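Local coordinates for protein acyl-CoA dehydrogenase (Bacillus anthracis, PDB 3OWA) that probably oxidises acyl-CoA thioesters to the enoyl-CoA products, using bound FAD as the electron acceptor, at residues Ala288-Asn292 with Ile589-Arg594; Lys310-Met314 with Glu378-Ile382. All coordinates share one frame; numbering follows the deposited sequence. Where two conformers were deposited one is given.

Contact 1. Residues Ala288-Asn292 with Ile589-Arg594; sequences AQYAN and ILEDER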
loop_
_atom_site.group_PDB
_atom_site.type_symbol
_atom_site.label_atom_id
_atom_site.label_comp_id
_atom_site.label_asym_id
_atom_site.label_seq_id
_atom_site.Cartn_x
_atom_site.Cartn_y
_atom_site.Cartn_z
ATOM N N ALA A 288 -7.922 -17.085 0.637
ATOM C CA ALA A 288 -7.919 -18.394 -0.002
ATOM C C ALA A 288 -9.331 -18.936 0.027
ATOM O O ALA A 288 -9.799 -19.483 -0.976
ATOM C CB ALA A 288 -6.971 -19.341 0.720
ATOM N N GLN A 289 -10.032 -18.764 1.141
ATOM C CA GLN A 289 -11.431 -19.210 1.207
ATOM C C GLN A 289 -12.283 -18.441 0.191
ATOM O O GLN A 289 -13.105 -19.040 -0.487
ATOM C CB GLN A 289 -12.039 -19.038 2.605
ATOM C CG GLN A 289 -11.298 -19.699 3.728
ATOM C CD GLN A 289 -11.895 -19.372 5.111
ATOM O OE1 GLN A 289 -12.315 -18.236 5.399
ATOM N NE2 GLN A 289 -11.929 -20.378 5.969
ATOM N N TYR A 290 -12.085 -17.126 0.086
ATOM C CA TYR A 290 -12.838 -16.325 -0.879
ATOM C C TYR A 290 -12.577 -16.751 -2.321
ATOM O O TYR A 290 -13.522 -16.905 -3.084
ATOM C CB TYR A 290 -12.567 -14.808 -0.717
ATOM C CG TYR A 290 -13.533 -14.023 -1.537
ATOM C CD1 TYR A 290 -13.150 -13.476 -2.776
ATOM C CD2 TYR A 290 -14.865 -13.855 -1.109
ATOM C CE1 TYR A 290 -14.048 -12.790 -3.555
ATOM C CE2 TYR A 290 -15.777 -13.144 -1.879
ATOM C CZ TYR A 290 -15.366 -12.610 -3.104
ATOM O OH TYR A 290 -16.264 -11.923 -3.892
ATOM N N ALA A 291 -11.306 -16.956 -2.675
ATOM C CA ALA A 291 -10.915 -17.382 -4.023
ATOM C C ALA A 291 -11.551 -18.717 -4.450
ATOM O O ALA A 291 -11.959 -18.858 -5.599
ATOM C CB ALA A 291 -9.386 -17.456 -4.170
ATOM N N ASN A 292 -11.659 -19.666 -3.524
ATOM C CA ASN A 292 -12.355 -20.939 -3.797
ATOM C C ASN A 292 -13.868 -20.801 -4.001
ATOM O O ASN A 292 -14.463 -21.632 -4.665
ATOM C CB ASN A 292 -12.111 -21.960 -2.678
ATOM C CG ASN A 292 -10.732 -22.626 -2.758
ATOM O OD1 ASN A 292 -10.192 -23.053 -1.742
ATOM N ND2 ASN A 292 -10.171 -22.721 -3.948
ATOM N N ILE A 589 -2.093 -23.948 -0.561
ATOM C CA ILE A 589 -2.835 -22.928 0.189
ATOM C C ILE A 589 -4.328 -23.057 -0.091
ATOM O O ILE A 589 -5.127 -23.078 0.835
ATOM C CB ILE A 589 -2.351 -21.525 -0.214
ATOM C CG1 ILE A 589 -0.942 -21.342 0.338
ATOM C CG2 ILE A 589 -3.358 -20.420 0.294
ATOM C CD1 ILE A 589 -0.249 -20.153 -0.213
ATOM N N LEU A 590 -4.685 -23.184 -1.370
ATOM C CA LEU A 590 -6.080 -23.302 -1.778
ATOM C C LEU A 590 -6.692 -24.643 -1.372
ATOM O O LEU A 590 -7.897 -24.729 -1.146
ATOM C CB LEU A 590 -6.236 -23.114 -3.276
ATOM C CG LEU A 590 -5.951 -21.696 -3.738
ATOM C CD1 LEU A 590 -5.676 -21.697 -5.250
ATOM C CD2 LEU A 590 -7.115 -20.759 -3.331
ATOM N N GLU A 591 -5.856 -25.673 -1.284
ATOM C CA GLU A 591 -6.310 -26.993 -0.817
ATOM C C GLU A 591 -6.671 -26.963 0.682
ATOM O O GLU A 591 -7.732 -27.439 1.076
ATOM C CB GLU A 591 -5.238 -28.045 -1.107
ATOM C CG GLU A 591 -5.533 -29.398 -0.504
ATOM C CD GLU A 591 -6.679 -30.120 -1.209
ATOM O OE1 GLU A 591 -6.438 -30.693 -2.300
ATOM O OE2 GLU A 591 -7.814 -30.125 -0.666
ATOM N N ASP A 592 -5.789 -26.386 1.499
ATOM C CA ASP A 592 -6.001 -26.266 2.954
ATOM C C ASP A 592 -6.894 -25.085 3.341
ATOM O O ASP A 592 -7.389 -25.028 4.457
ATOM C CB ASP A 592 -4.650 -26.175 3.690
ATOM C CG ASP A 592 -3.746 -27.406 3.441
ATOM O OD1 ASP A 592 -4.265 -28.493 3.071
ATOM O OD2 ASP A 592 -2.503 -27.284 3.606
ATOM N N GLU A 593 -7.089 -24.145 2.418
ATOM C CA GLU A 593 -7.802 -22.858 2.692
ATOM C C GLU A 593 -7.275 -22.119 3.918
ATOM O O GLU A 593 -8.050 -21.595 4.734
ATOM C CB GLU A 593 -9.322 -23.042 2.793
ATOM C CG GLU A 593 -9.991 -23.406 1.482
ATOM C CD GLU A 593 -11.504 -23.454 1.595
ATOM O OE1 GLU A 593 -12.171 -23.032 0.631
ATOM O OE2 GLU A 593 -12.024 -23.911 2.643
ATOM N N ARG A 594 -5.954 -22.090 4.033
ATOM C CA ARG A 594 -5.267 -21.335 5.066
ATOM C C ARG A 594 -3.779 -21.329 4.754
ATOM O O ARG A 594 -3.304 -22.070 3.882
ATOM C CB ARG A 594 -5.522 -21.921 6.468
ATOM C CG ARG A 594 -5.012 -23.356 6.657
ATOM C CD ARG A 594 -5.359 -23.926 8.033
ATOM N NE ARG A 594 -4.575 -25.130 8.312
ATOM C CZ ARG A 594 -4.868 -26.351 7.871
ATOM N NH1 ARG A 594 -5.944 -26.564 7.122
ATOM N NH2 ARG A 594 -4.072 -27.370 8.176
#
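Ala-288, near the end of helix 257-293, packs against the last turn of helix 578-592, joining two helices of the helical C-terminal part of the acyl-CoA dehydrogenase fold: its CB lies 3.8 Å from Ile-589 CG2 and 4.1 Å from Glu-593 CA. Leu-590 completes this tight, buried part. Its CG stands beside the backbone N (chi1 -68°), which swings the branch towards the opposing helix and brings CD2 to 4.1 Å from Ala-291 CB and 3.8 Å from Ala-288 O. Leu-311 and Ala-302 also touch Leu-590. With only methyls on Ala-288 and Ala-291, the backbones come close, Ala-288 CA and Glu-593 CA being 5.2 Å apart. Helix 578-592 ends before Glu-593, whose phi is positive (51°). The Ala-291 side chain is about 8 Å from bound FAD, and Tyr-290, pointing away from this contact, stacks on His-383.

The other side is looser and partly open to solvent. Gln-289 and Glu-593 meet through their aliphatic portions, CG to CB at 4.0 Å, the two chains roughly perpendicular and the amide and carboxylate planes 69° apart. The end of the Asn-292 side chain lies close to the Leu-590 carbonyl and the extended Glu-593 chain's carboxylate. Methyl and branched carbons thus fill the buried part, while the polar side chains meet at its solvent side; no charge pair links the two segments.

Contact 2. Residues Lys310-Met314 with Glu378-Ile382; sequences KLANM and EGVQI. With FAD (flavin-adenine dinucleotide), chain J.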
loop_
_atom_site.group_PDB
_atom_site.type_symbol
_atom_site.label_atom_id
_atom_site.label_comp_id
_atom_site.label_asym_id
_atom_site.label_seq_id
_atom_site.Cartn_x
_atom_site.Cartn_y
_atom_site.Cartn_z
ATOM N N LYS A 310 -0.833 -14.066 -6.441
ATOM C CA LYS A 310 -1.006 -13.187 -5.275
ATOM C C LYS A 310 -0.965 -14.007 -3.988
ATOM O O LYS A 310 -0.258 -13.659 -3.055
ATOM C CB LYS A 310 -2.322 -12.400 -5.343
ATOM C CG LYS A 310 -2.446 -11.443 -6.506
ATOM C CD LYS A 310 -3.855 -10.851 -6.484
ATOM C CE LYS A 310 -4.141 -10.007 -7.733
ATOM N NZ LYS A 310 -3.282 -8.743 -7.728
ATOM N N LEU A 311 -1.709 -15.117 -3.938
ATOM C CA LEU A 311 -1.700 -15.979 -2.759
ATOM C C LEU A 311 -0.334 -16.522 -2.394
ATOM O O LEU A 311 0.004 -16.578 -1.202
ATOM C CB LEU A 311 -2.699 -17.155 -2.866
ATOM C CG LEU A 311 -4.200 -16.848 -2.719
ATOM C CD1 LEU A 311 -5.023 -18.076 -2.971
ATOM C CD2 LEU A 311 -4.566 -16.291 -1.289
ATOM N N ALA A 312 0.448 -16.926 -3.395
ATOM C CA ALA A 312 1.794 -17.446 -3.162
ATOM C C ALA A 312 2.767 -16.381 -2.637
ATOM O O ALA A 312 3.614 -16.686 -1.791
ATOM C CB ALA A 312 2.349 -18.103 -4.454
ATOM N N ASN A 313 2.675 -15.154 -3.153
ATOM C CA ASN A 313 3.513 -14.080 -2.673
ATOM C C ASN A 313 3.167 -13.786 -1.222
ATOM O O ASN A 313 4.045 -13.648 -0.378
ATOM C CB ASN A 313 3.322 -12.803 -3.520
ATOM C CG ASN A 313 3.938 -12.907 -4.901
ATOM O OD1 ASN A 313 4.823 -13.716 -5.131
ATOM N ND2 ASN A 313 3.466 -12.052 -5.836
HETATM N N MSE A 314 1.871 -13.747 -0.933
HETATM C CA MSE A 314 1.387 -13.447 0.413
HETATM C C MSE A 314 1.903 -14.494 1.393
HETATM O O MSE A 314 2.413 -14.138 2.460
HETATM C CB MSE A 314 -0.130 -13.419 0.452
HETATM C CG MSE A 314 -0.720 -12.215 -0.327
HETATM SE SE MSE A 314 -2.590 -12.594 -0.754
HETATM C CE MSE A 314 -3.356 -12.410 1.005
ATOM N N GLU A 378 -3.345 -7.199 -1.033
ATOM C CA GLU A 378 -3.673 -8.145 -2.069
ATOM C C GLU A 378 -4.950 -8.853 -1.684
ATOM O O GLU A 378 -5.665 -9.360 -2.541
ATOM C CB GLU A 378 -2.550 -9.161 -2.273
ATOM C CG GLU A 378 -1.295 -8.536 -3.030
ATOM C CD GLU A 378 -1.621 -7.938 -4.434
ATOM O OE1 GLU A 378 -0.761 -7.213 -4.986
ATOM O OE2 GLU A 378 -2.740 -8.111 -4.973
ATOM N N GLY A 379 -5.222 -8.916 -0.381
ATOM C CA GLY A 379 -6.467 -9.570 0.071
ATOM C C GLY A 379 -7.665 -8.768 -0.348
ATOM O O GLY A 379 -8.671 -9.289 -0.803
ATOM N N VAL A 380 -7.564 -7.451 -0.223
ATOM C CA VAL A 380 -8.598 -6.648 -0.752
ATOM C C VAL A 380 -8.761 -6.841 -2.274
ATOM O O VAL A 380 -9.901 -6.948 -2.752
ATOM C CB VAL A 380 -8.303 -5.108 -0.465
ATOM C CG1 VAL A 380 -9.233 -4.264 -1.286
ATOM C CG2 VAL A 380 -8.456 -4.807 1.065
ATOM N N GLN A 381 -7.659 -6.810 -3.042
ATOM C CA GLN A 381 -7.723 -6.945 -4.485
ATOM C C GLN A 381 -8.352 -8.292 -4.888
ATOM O O GLN A 381 -9.160 -8.366 -5.814
ATOM C CB GLN A 381 -6.321 -6.853 -5.124
ATOM C CG GLN A 381 -6.355 -6.613 -6.624
ATOM C CD GLN A 381 -6.870 -5.208 -6.936
ATOM O OE1 GLN A 381 -6.936 -4.389 -6.032
ATOM N NE2 GLN A 381 -7.286 -4.934 -8.205
ATOM N N ILE A 382 -7.976 -9.346 -4.202
ATOM C CA ILE A 382 -8.603 -10.662 -4.468
ATOM C C ILE A 382 -10.144 -10.642 -4.268
ATOM O O ILE A 382 -10.893 -11.316 -4.988
ATOM C CB ILE A 382 -7.986 -11.741 -3.553
ATOM C CG1 ILE A 382 -6.607 -12.142 -4.065
ATOM C CG2 ILE A 382 -8.849 -13.038 -3.511
ATOM C CD1 ILE A 382 -5.812 -12.915 -3.050
HETATM P PA FAD J . -14.483 -9.835 -9.287
HETATM O O1A FAD J . -15.097 -10.998 -8.525
HETATM O O2A FAD J . -14.946 -9.720 -10.691
HETATM O O5B FAD J . -12.909 -10.003 -9.169
HETATM C C5B FAD J . -12.327 -10.561 -8.026
HETATM C C4B FAD J . -10.837 -10.708 -8.236
HETATM O O4B FAD J . -10.604 -11.678 -9.252
HETATM C C3B FAD J . -10.185 -9.399 -8.691
HETATM O O3B FAD J . -8.879 -9.361 -8.185
HETATM C C2B FAD J . -10.080 -9.612 -10.198
HETATM O O2B FAD J . -9.036 -8.874 -10.768
HETATM C C1B FAD J . -9.818 -11.117 -10.283
HETATM N N9A FAD J . -10.216 -11.683 -11.592
HETATM C C8A FAD J . -11.481 -11.761 -12.138
HETATM N N7A FAD J . -11.408 -12.381 -13.349
HETATM C C5A FAD J . -10.113 -12.706 -13.566
HETATM C C6A FAD J . -9.451 -13.327 -14.625
HETATM N N6A FAD J . -10.093 -13.612 -15.767
HETATM N N1A FAD J . -8.087 -13.510 -14.535
HETATM C C2A FAD J . -7.375 -13.080 -13.430
HETATM N N3A FAD J . -8.044 -12.476 -12.386
HETATM C C4A FAD J . -9.367 -12.273 -12.460
HETATM N N1 FAD J . -20.486 -0.915 -11.586
HETATM C C2 FAD J . -21.315 -0.297 -12.474
HETATM O O2 FAD J . -21.619 -0.900 -13.502
HETATM N N3 FAD J . -21.818 0.970 -12.214
HETATM C C4 FAD J . -21.490 1.648 -11.064
HETATM O O4 FAD J . -21.952 2.778 -10.865
HETATM C C4X FAD J . -20.628 1.032 -10.167
HETATM N N5 FAD J . -20.264 1.676 -8.995
HETATM C C5X FAD J . -19.462 1.040 -8.074
HETATM C C6 FAD J . -19.173 1.670 -6.858
HETATM C C7 FAD J . -18.372 1.005 -5.934
HETATM C C7M FAD J . -18.014 1.678 -4.627
HETATM C C8 FAD J . -17.903 -0.278 -6.227
HETATM C C8M FAD J . -17.031 -1.045 -5.281
HETATM C C9 FAD J . -18.183 -0.900 -7.440
HETATM C C9A FAD J . -18.989 -0.255 -8.359
HETATM N N10 FAD J . -19.281 -0.875 -9.567
HETATM C C10 FAD J . -20.133 -0.254 -10.440
HETATM C "C1'" FAD J . -18.782 -2.258 -9.887
HETATM C "C2'" FAD J . -17.235 -2.294 -9.840
HETATM O "O2'" FAD J . -16.534 -1.471 -10.792
HETATM C "C3'" FAD J . -16.774 -3.761 -9.773
HETATM O "O3'" FAD J . -16.359 -4.061 -8.460
HETATM C "C4'" FAD J . -15.652 -4.019 -10.734
HETATM O "O4'" FAD J . -16.120 -3.680 -12.028
HETATM C "C5'" FAD J . -15.114 -5.673 -10.306
HETATM O "O5'" FAD J . -16.013 -6.660 -10.010
HETATM P P FAD J . -16.083 -7.563 -8.665
HETATM O O1P FAD J . -15.965 -6.558 -7.539
HETATM O O2P FAD J . -17.281 -8.412 -8.510
HETATM O O3P FAD J . -14.748 -8.412 -8.578
#
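Lys-310 and Glu-378 join two antiparallel neighbours of the helical C-terminal domain of the acyl-CoA dehydrogenase fold, helices 305-336 and 358-383, whose axes here approach to 10.7 Å at 160°.

The polar bond across the pair is a salt bridge, Lys-310 NZ to Glu-378 OE2 at 2.9 Å. The lysine chain runs out extended until a bend at the last torsion (chi4 -68°) turns NZ to OE2, which it meets 35° above the carboxylate plane. Glu-412 of the second subunit binds the same ammonium group, so the lysine charge is probably shared between two carboxylates, one from each subunit. The amide of Gln-381 also faces that subunit, bonded to Arg-402, Glu-412 and the Arg-405 carbonyl there.

Apolar packing fills the inner side. Ile-382 CD1 touches both Met-314 SE (a selenomethionine) and Leu-311 CD2, each at 4.0 Å. Its CG1 lies 3.9 Å from Lys-310 CD, the two side chains lying alongside and running in opposite senses. Met-314 SE also rests 3.8 Å from Glu-378 CB, beside the aliphatic base of that acid. Ser-287 of helix 257-293 backs this layer.

Cofactor contacts come from backbone carbonyls at the C-terminal end of helix 358-383. Ile-382 O approaches FAD C4B to 3.3 Å, and the ribose hydroxyl O3B of FAD donates a hydrogen bond of 2.6 Å to Gln-381 O.

Overall arrangement
From the N terminus, the chain first reaches 288-292 near the end of helix 257-293, then passes a short two-stranded hairpin into helix 305-336. Contact 2 closes a loop of 63 mostly helical residues when helix 358-383 returns against 310-314. Contact 1 closes much later, after 296 intervening residues, when helix 578-592 comes back to 288-292; the shorter loop therefore lies wholly within the longer one, without crossing. Their centres are 11 Å apart, and Leu-590 CD2 meets Leu-311 CD1 at 3.4 Å. Together they tie helices 257-293, 305-336 and 358-383 to the C-terminal helix, with bound FAD nearby and the second subunit reaching contact 2 alone.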